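Local coordinates for protein 3-hydroxyacyl-CoA dehydrogenase (Burkholderia thailandensis, PDB 4XGN) that probably catalyses the NAD-dependent oxidation of 3-hydroxyacyl-CoA to 3-ketoacyl-CoA, as a short-chain dehydrogenase with a Rossmann fold, at residues G20-L25 and L42-Q47; L88-G93 and N125-A130; E110-T115 and Q163-A168. One frame throughout, in Å; residues are numbered along the deposited sequence. Where two conformers were deposited one is given.

Interaction 1: G20-L25 and L42-Q47. With NAD (nicotinamide-adenine-dinucleotide), chain I.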
loop_
_atom_site.group_PDB
_atom_site.type_symbol
_atom_site.label_atom_id
_atom_site.label_comp_id
_atom_site.label_asym_id
_atom_site.label_seq_id
_atom_site.Cartn_x
_atom_site.Cartn_y
_atom_site.Cartn_z
ATOM N N GLY A 20 0.524 27.462 5.068
ATOM C CA GLY A 20 -0.739 27.348 5.778
ATOM C C GLY A 20 -0.596 27.650 7.265
ATOM O O GLY A 20 -1.434 27.289 8.066
ATOM N N GLY A 21 0.440 28.408 7.605
ATOM C CA GLY A 21 0.795 28.586 8.985
ATOM C C GLY A 21 -0.098 29.582 9.721
ATOM O O GLY A 21 0.054 29.707 10.929
ATOM N N ALA A 22 -1.044 30.247 9.034
ATOM C CA ALA A 22 -1.974 31.137 9.715
ATOM C C ALA A 22 -3.077 30.396 10.485
ATOM O O ALA A 22 -3.792 31.023 11.264
ATOM C CB ALA A 22 -2.588 32.128 8.761
ATOM N N SER A 23 -3.258 29.093 10.290
ATOM C CA SER A 23 -4.472 28.416 10.802
ATOM C C SER A 23 -4.194 26.948 11.051
ATOM O O SER A 23 -3.195 26.406 10.554
ATOM C CB SER A 23 -5.568 28.556 9.740
ATOM O OG SER A 23 -6.820 27.949 10.017
ATOM N N GLY A 24 -5.075 26.332 11.836
ATOM C CA GLY A 24 -5.221 24.887 11.898
ATOM C C GLY A 24 -3.908 24.161 12.159
ATOM O O GLY A 24 -3.173 24.451 13.145
ATOM N N LEU A 25 -3.616 23.176 11.302
ATOM C CA LEU A 25 -2.431 22.370 11.519
ATOM C C LEU A 25 -1.115 23.138 11.395
ATOM O O LEU A 25 -0.197 22.910 12.184
ATOM C CB LEU A 25 -2.446 21.134 10.602
ATOM C CG LEU A 25 -3.656 20.255 10.641
ATOM C CD1 LEU A 25 -3.472 18.988 9.769
ATOM C CD2 LEU A 25 -4.049 19.867 12.073
ATOM N N LEU A 42 5.842 32.019 8.705
ATOM C CA LEU A 42 4.525 31.579 8.310
ATOM C C LEU A 42 4.237 32.107 6.950
ATOM O O LEU A 42 4.267 33.308 6.727
ATOM C CB LEU A 42 3.458 32.050 9.299
ATOM C CG LEU A 42 3.804 31.856 10.774
ATOM C CD1 LEU A 42 2.686 32.397 11.675
ATOM C CD2 LEU A 42 4.024 30.396 11.036
ATOM N N ALA A 43 3.891 31.191 6.039
ATOM C CA ALA A 43 3.554 31.513 4.647
ATOM C C ALA A 43 2.079 31.155 4.396
ATOM O O ALA A 43 1.680 30.018 4.557
ATOM C CB ALA A 43 4.490 30.758 3.720
ATOM N N ASP A 44 1.237 32.135 4.097
ATOM C CA ASP A 44 -0.174 31.896 3.979
ATOM C C ASP A 44 -0.795 32.988 3.149
ATOM O O ASP A 44 -0.208 34.064 3.010
ATOM C CB ASP A 44 -0.798 31.894 5.396
ATOM C CG ASP A 44 -2.118 31.139 5.488
ATOM O OD1 ASP A 44 -3.139 31.590 4.909
ATOM O OD2 ASP A 44 -2.139 30.080 6.206
ATOM N N LEU A 45 -2.012 32.731 2.648
ATOM C CA LEU A 45 -2.826 33.798 2.061
ATOM C C LEU A 45 -3.402 34.800 3.080
ATOM O O LEU A 45 -3.712 35.969 2.726
ATOM C CB LEU A 45 -3.982 33.189 1.268
ATOM C CG LEU A 45 -3.602 32.166 0.209
ATOM C CD1 LEU A 45 -4.880 31.533 -0.338
ATOM C CD2 LEU A 45 -2.779 32.834 -0.894
ATOM N N ASN A 46 -3.576 34.347 4.331
ATOM C CA ASN A 46 -4.358 35.086 5.300
ATOM C C ASN A 46 -3.437 36.114 5.958
ATOM O O ASN A 46 -2.698 35.766 6.874
ATOM C CB ASN A 46 -4.936 34.160 6.360
ATOM C CG ASN A 46 -5.927 34.840 7.263
ATOM O OD1 ASN A 46 -5.846 36.038 7.511
ATOM N ND2 ASN A 46 -6.839 34.049 7.832
ATOM N N GLN A 47 -3.473 37.351 5.473
ATOM C CA GLN A 47 -2.502 38.383 5.926
ATOM C C GLN A 47 -2.719 38.760 7.381
ATOM O O GLN A 47 -1.758 38.806 8.186
ATOM C CB GLN A 47 -2.557 39.612 4.989
ATOM C CG GLN A 47 -1.876 40.873 5.445
ATOM C CD GLN A 47 -0.359 40.778 5.523
ATOM O OE1 GLN A 47 0.312 40.410 4.540
ATOM N NE2 GLN A 47 0.201 41.183 6.667
HETATM P PA NAD I . -7.020 25.305 7.526
HETATM O O1A NAD I . -8.033 25.722 6.521
HETATM O O2A NAD I . -7.287 25.636 8.962
HETATM O O5B NAD I . -5.566 25.861 7.141
HETATM C C5B NAD I . -5.113 25.869 5.805
HETATM C C4B NAD I . -4.268 27.133 5.573
HETATM O O4B NAD I . -3.923 27.024 4.288
HETATM C C3B NAD I . -5.122 28.422 5.688
HETATM O O3B NAD I . -4.663 29.329 6.636
HETATM C C2B NAD I . -5.078 28.885 4.220
HETATM O O2B NAD I . -5.315 30.336 4.126
HETATM C C1B NAD I . -3.933 28.429 3.718
HETATM N N9A NAD I . -3.952 28.310 2.293
HETATM C C8A NAD I . -4.942 27.845 1.467
HETATM N N7A NAD I . -4.554 27.982 0.157
HETATM C C5A NAD I . -3.335 28.498 0.222
HETATM C C6A NAD I . -2.454 28.830 -0.774
HETATM N N6A NAD I . -2.637 28.768 -2.188
HETATM N N1A NAD I . -1.257 29.338 -0.440
HETATM C C2A NAD I . -0.902 29.531 0.867
HETATM N N3A NAD I . -1.766 29.184 1.866
HETATM C C4A NAD I . -2.972 28.696 1.504
HETATM O O3 NAD I . -7.036 23.711 7.322
HETATM P PN NAD I . -6.033 22.655 8.052
HETATM O O1N NAD I . -6.923 21.613 8.644
HETATM O O2N NAD I . -5.038 23.264 9.026
HETATM O O5D NAD I . -5.244 22.010 6.792
HETATM C C5D NAD I . -3.831 21.822 6.792
HETATM C C4D NAD I . -3.402 20.728 5.890
HETATM O O4D NAD I . -3.882 19.578 6.451
HETATM C C3D NAD I . -4.043 20.830 4.483
HETATM O O3D NAD I . -3.184 20.417 3.511
HETATM C C2D NAD I . -5.236 19.850 4.666
HETATM O O2D NAD I . -5.765 19.397 3.337
HETATM C C1D NAD I . -4.721 18.857 5.360
HETATM N N1N NAD I . -5.612 17.968 6.097
HETATM C C2N NAD I . -6.537 18.412 7.012
HETATM C C3N NAD I . -7.372 17.540 7.698
HETATM C C7N NAD I . -8.427 17.990 8.664
HETATM O O7N NAD I . -9.261 17.198 9.034
HETATM N N7N NAD I . -8.422 19.316 9.173
HETATM C C4N NAD I . -7.233 16.157 7.450
HETATM C C5N NAD I . -6.285 15.709 6.566
HETATM C C6N NAD I . -5.475 16.602 5.899
#
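Ala-22 N donates to Asp-44 OD2 at 3.0 Å, approaching from above the carboxylate plane, 45° out of it, while Gly-20 N makes a weak bond to Ala-43 O. Within 42-47, Asp-44 OD1 closes an Asx turn by accepting from Asn-46 N on its anti side. Asn-46 OD1 in turn caps Ala-49 N at the start of helix 47-57.

Apolar packing is modest, with Ala-22 CB 3.9 Å from Asn-46 CB. Leu-42 CD1 makes a van der Waals contact with the Gly-21 carbonyl oxygen.

Further hydrogen bonds run to the cofactor. A chi1 of -157° swings the Asp-44 carboxylate to the adenosine ribose, where OD1 accepts from NAD O2B at 2.6 Å and OD2 from NAD O3B at 2.7 Å. Both carboxylate oxygens are thus gripped twice, by one ribose hydroxyl and one backbone N-H each. Ser-23 OG donates to NAD O2A at 2.6 Å and Leu-25 N to NAD O2N at 2.7 Å, so each phosphate is held by one bond from the turn that leads into the helix. Leu-45 CD1 packs against the adenine.

The glycine-rich turn and the acidic residue ending the second strand are characteristic of the NAD-binding beta-alpha-beta unit (strand 15-19, helix 24-35, strand 39-44) of the Rossmann fold.

Interaction 2: L88-G93 and N125-A130. With NAD (nicotinamide-adenine-dinucleotide), chain I.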
loop_
_atom_site.group_PDB
_atom_site.type_symbol
_atom_site.label_atom_id
_atom_site.label_comp_id
_atom_site.label_asym_id
_atom_site.label_seq_id
_atom_site.Cartn_x
_atom_site.Cartn_y
_atom_site.Cartn_z
ATOM N N LEU A 88 10.891 22.613 6.438
ATOM C CA LEU A 88 9.716 23.100 5.723
ATOM C C LEU A 88 8.549 22.170 6.082
ATOM O O LEU A 88 8.715 20.926 6.092
ATOM C CB LEU A 88 9.916 23.071 4.209
ATOM C CG LEU A 88 8.678 23.241 3.320
ATOM C CD1 LEU A 88 8.179 24.662 3.460
ATOM C CD2 LEU A 88 8.989 22.963 1.862
ATOM N N VAL A 89 7.414 22.762 6.445
ATOM C CA VAL A 89 6.197 22.042 6.717
ATOM C C VAL A 89 5.141 22.571 5.807
ATOM O O VAL A 89 4.768 23.764 5.914
ATOM C CB VAL A 89 5.784 22.154 8.192
ATOM C CG1 VAL A 89 4.587 21.284 8.466
ATOM C CG2 VAL A 89 6.965 21.770 9.104
ATOM N N ASN A 90 4.725 21.727 4.866
ATOM C CA ASN A 90 3.673 22.092 3.903
ATOM C C ASN A 90 2.298 21.771 4.465
ATOM O O ASN A 90 1.916 20.597 4.490
ATOM C CB ASN A 90 3.851 21.354 2.587
ATOM C CG ASN A 90 5.080 21.780 1.836
ATOM O OD1 ASN A 90 5.164 22.915 1.382
ATOM N ND2 ASN A 90 6.052 20.912 1.731
ATOM N N CYS A 91 1.584 22.782 4.944
ATOM C CA CYS A 91 0.201 22.633 5.402
ATOM C C CYS A 91 -0.842 23.414 4.569
ATOM O O CYS A 91 -2.027 23.157 4.729
ATOM C CB CYS A 91 0.041 23.001 6.867
ATOM S SG CYS A 91 0.946 21.929 8.001
ATOM N N ALA A 92 -0.435 24.300 3.668
ATOM C CA ALA A 92 -1.372 24.988 2.805
ATOM C C ALA A 92 -2.176 23.980 1.965
ATOM O O ALA A 92 -1.605 23.139 1.314
ATOM C CB ALA A 92 -0.647 25.913 1.866
ATOM N N GLY A 93 -3.489 24.076 2.039
ATOM C CA GLY A 93 -4.343 23.170 1.300
ATOM C C GLY A 93 -5.782 23.594 1.398
ATOM O O GLY A 93 -6.134 24.375 2.291
ATOM N N ASN A 125 6.140 23.237 -5.351
ATOM C CA ASN A 125 6.771 24.530 -5.576
ATOM C C ASN A 125 7.560 24.950 -4.335
ATOM O O ASN A 125 8.717 25.406 -4.426
ATOM C CB ASN A 125 5.707 25.576 -5.929
ATOM C CG ASN A 125 6.278 26.914 -6.312
ATOM O OD1 ASN A 125 7.331 27.013 -6.939
ATOM N ND2 ASN A 125 5.586 27.966 -5.927
ATOM N N MET A 126 6.949 24.748 -3.172
ATOM C CA MET A 126 7.605 25.122 -1.940
ATOM C C MET A 126 8.778 24.182 -1.711
ATOM O O MET A 126 9.838 24.631 -1.324
ATOM C CB MET A 126 6.641 25.051 -0.783
ATOM C CG MET A 126 5.530 26.071 -0.866
ATOM S SD MET A 126 5.969 27.822 -0.977
ATOM C CE MET A 126 7.011 28.083 0.422
ATOM N N ILE A 127 8.608 22.888 -1.961
ATOM C CA ILE A 127 9.713 21.936 -1.756
ATOM C C ILE A 127 10.936 22.279 -2.600
ATOM O O ILE A 127 12.045 22.302 -2.087
ATOM C CB ILE A 127 9.253 20.479 -2.038
ATOM C CG1 ILE A 127 8.251 19.996 -0.952
ATOM C CG2 ILE A 127 10.432 19.520 -2.221
ATOM C CD1 ILE A 127 7.603 18.665 -1.255
ATOM N N ARG A 128 10.746 22.576 -3.872
ATOM C CA ARG A 128 11.883 22.721 -4.748
ATOM C C ARG A 128 12.697 23.962 -4.355
ATOM O O ARG A 128 13.922 23.926 -4.402
ATOM C CB ARG A 128 11.404 22.758 -6.208
ATOM C CG ARG A 128 10.714 24.046 -6.621
ATOM C CD ARG A 128 9.926 23.983 -7.927
ATOM N NE ARG A 128 9.420 25.338 -8.089
ATOM C CZ ARG A 128 10.092 26.343 -8.665
ATOM N NH1 ARG A 128 11.190 26.137 -9.381
ATOM N NH2 ARG A 128 9.624 27.580 -8.549
ATOM N N VAL A 129 12.006 25.027 -3.943
ATOM C CA VAL A 129 12.662 26.258 -3.595
ATOM C C VAL A 129 13.344 26.145 -2.222
ATOM O O VAL A 129 14.535 26.548 -2.036
ATOM C CB VAL A 129 11.692 27.464 -3.685
ATOM C CG1 VAL A 129 12.410 28.753 -3.298
ATOM C CG2 VAL A 129 11.132 27.620 -5.106
ATOM N N ALA A 130 12.600 25.622 -1.242
ATOM C CA ALA A 130 13.183 25.351 0.066
ATOM C C ALA A 130 14.350 24.352 0.025
ATOM O O ALA A 130 15.347 24.553 0.715
ATOM C CB ALA A 130 12.126 24.895 1.050
HETATM P PA NAD I . -7.020 25.305 7.526
HETATM O O1A NAD I . -8.033 25.722 6.521
HETATM O O2A NAD I . -7.287 25.636 8.962
HETATM O O5B NAD I . -5.566 25.861 7.141
HETATM C C5B NAD I . -5.113 25.869 5.805
HETATM C C4B NAD I . -4.268 27.133 5.573
HETATM O O4B NAD I . -3.923 27.024 4.288
HETATM C C3B NAD I . -5.122 28.422 5.688
HETATM O O3B NAD I . -4.663 29.329 6.636
HETATM C C2B NAD I . -5.078 28.885 4.220
HETATM O O2B NAD I . -5.315 30.336 4.126
HETATM C C1B NAD I . -3.933 28.429 3.718
HETATM N N9A NAD I . -3.952 28.310 2.293
HETATM C C8A NAD I . -4.942 27.845 1.467
HETATM N N7A NAD I . -4.554 27.982 0.157
HETATM C C5A NAD I . -3.335 28.498 0.222
HETATM C C6A NAD I . -2.454 28.830 -0.774
HETATM N N6A NAD I . -2.637 28.768 -2.188
HETATM N N1A NAD I . -1.257 29.338 -0.440
HETATM C C2A NAD I . -0.902 29.531 0.867
HETATM N N3A NAD I . -1.766 29.184 1.866
HETATM C C4A NAD I . -2.972 28.696 1.504
HETATM O O3 NAD I . -7.036 23.711 7.322
HETATM P PN NAD I . -6.033 22.655 8.052
HETATM O O1N NAD I . -6.923 21.613 8.644
HETATM O O2N NAD I . -5.038 23.264 9.026
HETATM O O5D NAD I . -5.244 22.010 6.792
HETATM C C5D NAD I . -3.831 21.822 6.792
HETATM C C4D NAD I . -3.402 20.728 5.890
HETATM O O4D NAD I . -3.882 19.578 6.451
HETATM C C3D NAD I . -4.043 20.830 4.483
HETATM O O3D NAD I . -3.184 20.417 3.511
HETATM C C2D NAD I . -5.236 19.850 4.666
HETATM O O2D NAD I . -5.765 19.397 3.337
HETATM C C1D NAD I . -4.721 18.857 5.360
HETATM N N1N NAD I . -5.612 17.968 6.097
HETATM C C2N NAD I . -6.537 18.412 7.012
HETATM C C3N NAD I . -7.372 17.540 7.698
HETATM C C7N NAD I . -8.427 17.990 8.664
HETATM O O7N NAD I . -9.261 17.198 9.034
HETATM N N7N NAD I . -8.422 19.316 9.173
HETATM C C4N NAD I . -7.233 16.157 7.450
HETATM C C5N NAD I . -6.285 15.709 6.566
HETATM C C6N NAD I . -5.475 16.602 5.899
#
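Leu-88 and Asn-90 both direct their side chains from strand 85-90 onto helix 109-135, whose local axis runs antiparallel to the strand (173°) at 9.5 Å. The CD2 branch of Leu-88 does the touching: this methyl sits 3.8 Å from Ala-130 CB and 3.7 Å from Met-126 O, with Ile-127 CG1 a little farther off.

Asn-90 sets its amide against Met-126 and Ile-127, in the same turn that Leu-88 meets. OD1 comes within 3.4 Å of Met-126 CB, the two side chains crossing at a slant, whereas ND2 lies 3.6 Å from Ile-127 CG1, that pair crossing at about a right angle. Beyond Asn-90 the segment continues through Cys-91, Ala-92 and Gly-93 along the cofactor.

On the helix, Arg-128 grips Asn-125 OD1 side-on with NE and NH2, both at 2.9 Å and with the oxygen in the guanidinium plane. NH2 also forms a salt bridge with Glu-69, and NH1 reaches His-107 O of the second subunit.

No hydrogen bond crosses between the segments. Their cohesion is therefore van der Waals packing, and the buried Asn-90 amide nitrogen is satisfied within the sheet, by its hydrogen bond to Ser-150 OG on the neighbouring strand.

Interaction 3: E110-T115 and Q163-A168. With NAD (nicotinamide-adenine-dinucleotide), chain I; EDO (1,2-ethanediol), chain J.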
loop_
_atom_site.group_PDB
_atom_site.type_symbol
_atom_site.label_atom_id
_atom_site.label_comp_id
_atom_site.label_asym_id
_atom_site.label_seq_id
_atom_site.Cartn_x
_atom_site.Cartn_y
_atom_site.Cartn_z
ATOM N N GLU A 110 -12.354 23.245 -13.560
ATOM C CA GLU A 110 -11.580 24.241 -12.740
ATOM C C GLU A 110 -11.466 23.853 -11.276
ATOM O O GLU A 110 -10.418 24.114 -10.647
ATOM C CB GLU A 110 -12.197 25.674 -12.869
ATOM C CG GLU A 110 -11.481 26.747 -12.005
ATOM C CD GLU A 110 -11.977 26.964 -10.531
ATOM O OE1 GLU A 110 -13.057 26.458 -10.100
ATOM O OE2 GLU A 110 -11.303 27.738 -9.776
ATOM N N LEU A 111 -12.512 23.281 -10.688
ATOM C CA LEU A 111 -12.474 22.893 -9.288
ATOM C C LEU A 111 -11.411 21.808 -9.048
ATOM O O LEU A 111 -10.663 21.866 -8.083
ATOM C CB LEU A 111 -13.850 22.419 -8.809
ATOM C CG LEU A 111 -13.999 22.153 -7.326
ATOM C CD1 LEU A 111 -13.625 23.408 -6.541
ATOM C CD2 LEU A 111 -15.419 21.739 -6.998
ATOM N N PHE A 112 -11.337 20.846 -9.954
ATOM C CA PHE A 112 -10.303 19.821 -9.893
ATOM C C PHE A 112 -8.920 20.453 -10.067
ATOM O O PHE A 112 -8.011 20.262 -9.251
ATOM C CB PHE A 112 -10.538 18.748 -10.967
ATOM C CG PHE A 112 -9.609 17.556 -10.849
ATOM C CD1 PHE A 112 -8.371 17.550 -11.479
ATOM C CD2 PHE A 112 -9.997 16.453 -10.138
ATOM C CE1 PHE A 112 -7.511 16.456 -11.372
ATOM C CE2 PHE A 112 -9.159 15.336 -10.045
ATOM C CZ PHE A 112 -7.917 15.343 -10.658
ATOM N N ALA A 113 -8.797 21.283 -11.105
ATOM C CA ALA A 113 -7.519 21.913 -11.368
ATOM C C ALA A 113 -7.044 22.798 -10.211
ATOM O O ALA A 113 -5.861 22.697 -9.828
ATOM C CB ALA A 113 -7.556 22.708 -12.653
ATOM N N LYS A 114 -7.941 23.569 -9.591
ATOM C CA LYS A 114 -7.553 24.447 -8.474
ATOM C C LYS A 114 -7.079 23.638 -7.277
ATOM O O LYS A 114 -6.074 23.980 -6.631
ATOM C CB LYS A 114 -8.701 25.353 -8.039
ATOM C CG LYS A 114 -8.370 26.168 -6.798
ATOM C CD LYS A 114 -9.223 27.412 -6.657
ATOM C CE LYS A 114 -8.661 28.235 -5.504
ATOM N NZ LYS A 114 -7.467 29.023 -5.941
ATOM N N THR A 115 -7.791 22.546 -6.987
ATOM C CA THR A 115 -7.395 21.694 -5.839
ATOM C C THR A 115 -6.007 21.124 -6.043
ATOM O O THR A 115 -5.156 21.107 -5.139
ATOM C CB THR A 115 -8.420 20.556 -5.680
ATOM O OG1 THR A 115 -9.705 21.144 -5.479
ATOM C CG2 THR A 115 -8.068 19.647 -4.487
ATOM N N GLN A 163 -14.703 13.378 -3.165
ATOM C CA GLN A 163 -13.308 13.718 -2.918
ATOM C C GLN A 163 -12.328 13.365 -4.027
ATOM O O GLN A 163 -11.126 13.290 -3.790
ATOM C CB GLN A 163 -12.794 13.032 -1.660
ATOM C CG GLN A 163 -13.431 13.407 -0.380
ATOM C CD GLN A 163 -12.578 12.918 0.784
ATOM O OE1 GLN A 163 -12.226 11.754 0.834
ATOM N NE2 GLN A 163 -12.193 13.821 1.716
ATOM N N ALA A 164 -12.799 13.161 -5.250
ATOM C CA ALA A 164 -11.867 12.819 -6.323
ATOM C C ALA A 164 -10.712 13.817 -6.480
ATOM O O ALA A 164 -9.535 13.417 -6.523
ATOM C CB ALA A 164 -12.589 12.631 -7.616
ATOM N N ALA A 165 -11.025 15.108 -6.475
ATOM C CA ALA A 165 -9.976 16.121 -6.603
ATOM C C ALA A 165 -9.017 16.140 -5.409
ATOM O O ALA A 165 -7.804 16.109 -5.588
ATOM C CB ALA A 165 -10.554 17.503 -6.780
ATOM N N TYR A 166 -9.576 16.166 -4.210
ATOM C CA TYR A 166 -8.773 16.178 -2.985
ATOM C C TYR A 166 -7.921 14.910 -2.873
ATOM O O TYR A 166 -6.728 14.986 -2.663
ATOM C CB TYR A 166 -9.698 16.303 -1.799
ATOM C CG TYR A 166 -8.997 16.514 -0.478
ATOM C CD1 TYR A 166 -8.308 17.676 -0.220
ATOM C CD2 TYR A 166 -9.115 15.595 0.527
ATOM C CE1 TYR A 166 -7.716 17.899 1.001
ATOM C CE2 TYR A 166 -8.506 15.790 1.755
ATOM C CZ TYR A 166 -7.838 16.968 1.997
ATOM O OH TYR A 166 -7.243 17.236 3.229
ATOM N N ALA A 167 -8.541 13.764 -3.126
ATOM C CA ALA A 167 -7.812 12.511 -3.078
ATOM C C ALA A 167 -6.697 12.456 -4.115
ATOM O O ALA A 167 -5.570 12.067 -3.812
ATOM C CB ALA A 167 -8.753 11.351 -3.295
ATOM N N ALA A 168 -6.984 12.894 -5.338
ATOM C CA ALA A 168 -5.917 12.968 -6.346
ATOM C C ALA A 168 -4.741 13.803 -5.892
ATOM O O ALA A 168 -3.614 13.409 -6.019
ATOM C CB ALA A 168 -6.444 13.499 -7.661
HETATM P PA NAD I . -7.020 25.305 7.526
HETATM O O1A NAD I . -8.033 25.722 6.521
HETATM O O2A NAD I . -7.287 25.636 8.962
HETATM O O5B NAD I . -5.566 25.861 7.141
HETATM C C5B NAD I . -5.113 25.869 5.805
HETATM C C4B NAD I . -4.268 27.133 5.573
HETATM O O4B NAD I . -3.923 27.024 4.288
HETATM C C3B NAD I . -5.122 28.422 5.688
HETATM O O3B NAD I . -4.663 29.329 6.636
HETATM C C2B NAD I . -5.078 28.885 4.220
HETATM O O2B NAD I . -5.315 30.336 4.126
HETATM C C1B NAD I . -3.933 28.429 3.718
HETATM N N9A NAD I . -3.952 28.310 2.293
HETATM C C8A NAD I . -4.942 27.845 1.467
HETATM N N7A NAD I . -4.554 27.982 0.157
HETATM C C5A NAD I . -3.335 28.498 0.222
HETATM C C6A NAD I . -2.454 28.830 -0.774
HETATM N N6A NAD I . -2.637 28.768 -2.188
HETATM N N1A NAD I . -1.257 29.338 -0.440
HETATM C C2A NAD I . -0.902 29.531 0.867
HETATM N N3A NAD I . -1.766 29.184 1.866
HETATM C C4A NAD I . -2.972 28.696 1.504
HETATM O O3 NAD I . -7.036 23.711 7.322
HETATM P PN NAD I . -6.033 22.655 8.052
HETATM O O1N NAD I . -6.923 21.613 8.644
HETATM O O2N NAD I . -5.038 23.264 9.026
HETATM O O5D NAD I . -5.244 22.010 6.792
HETATM C C5D NAD I . -3.831 21.822 6.792
HETATM C C4D NAD I . -3.402 20.728 5.890
HETATM O O4D NAD I . -3.882 19.578 6.451
HETATM C C3D NAD I . -4.043 20.830 4.483
HETATM O O3D NAD I . -3.184 20.417 3.511
HETATM C C2D NAD I . -5.236 19.850 4.666
HETATM O O2D NAD I . -5.765 19.397 3.337
HETATM C C1D NAD I . -4.721 18.857 5.360
HETATM N N1N NAD I . -5.612 17.968 6.097
HETATM C C2N NAD I . -6.537 18.412 7.012
HETATM C C3N NAD I . -7.372 17.540 7.698
HETATM C C7N NAD I . -8.427 17.990 8.664
HETATM O O7N NAD I . -9.261 17.198 9.034
HETATM N N7N NAD I . -8.422 19.316 9.173
HETATM C C4N NAD I . -7.233 16.157 7.450
HETATM C C5N NAD I . -6.285 15.709 6.566
HETATM C C6N NAD I . -5.475 16.602 5.899
HETATM C C1 EDO J . -10.478 16.841 4.773
HETATM O O1 EDO J . -9.146 16.289 4.879
HETATM C C2 EDO J . -10.961 17.384 6.136
HETATM O O2 EDO J . -11.086 16.330 7.118
#
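Ala-165 lies between Phe-112 and Thr-115, and these three residues account for most of the surface buried between the two helices. Its methyl points at helix 109-135 and meets Phe-112 CD2 at 3.6 Å and, slightly farther off, Thr-115 CB. The small side chain allows a close approach, with the CA atoms of Phe-112 and Ala-165 5.0 Å apart.

The trans chi1 of Phe-112 (-172°) carries the end of the ring nearer to helix 164-184 than its CB direction suggests. The ring meets that helix obliquely: CD2 and CE2 both touch Ala-165 CA, and CZ reaches Ala-168 CB at 3.8 Å. The same ring stacks on Phe-124 of the second subunit, and Met-176 of that subunit packs against both Phe-112 and Ala-168.

The local axes run nearly parallel, crossing at -24° and 8.8 Å apart. In the short-chain dehydrogenase fold these two helices commonly build a subunit interface, and helix 164-184 begins with the Tyr-x-x-x-Lys motif, here Tyr-166 and Lys-170.

Thr-115 applies CG2 to the Ala-165 carbonyl, 3.7 Å from its O. Its OG1 turns back to donate to Leu-111 O at 2.9 Å, while Thr-115 N reaches that oxygen from the opposite face of the carbonyl plane.

The CB of Tyr-166 is directed away from helix 109-135, and its ring ends at the cofactor. Its OH is hydrogen-bonded to NAD O2D at 2.6 Å, near the ring plane, and to O1 of a bound 1,2-ethanediol at 2.7 Å.

Interaction 1 closes before the other two open, whereas interactions 2 and 3 alternate their segments along the chain and share helix 109-135. The centres of interactions 1 and 2 are 12 Å apart and the two touch through Gly-20 and Ala-92; both reach the parallel sheet. Interaction 3 lies farther off, its centre about 18 Å from that of interaction 2 and 21 Å from that of interaction 1, without touching either. All three meet the same NAD: interaction 1 at the adenosine and phosphates, interaction 2 at the adenine and the nicotinamide ribose, interaction 3 at the nicotinamide ribose. Helix 109-135 thus packs on both cofactor-lining segments, 88-93 and 163-168, and also lies at the subunit interface.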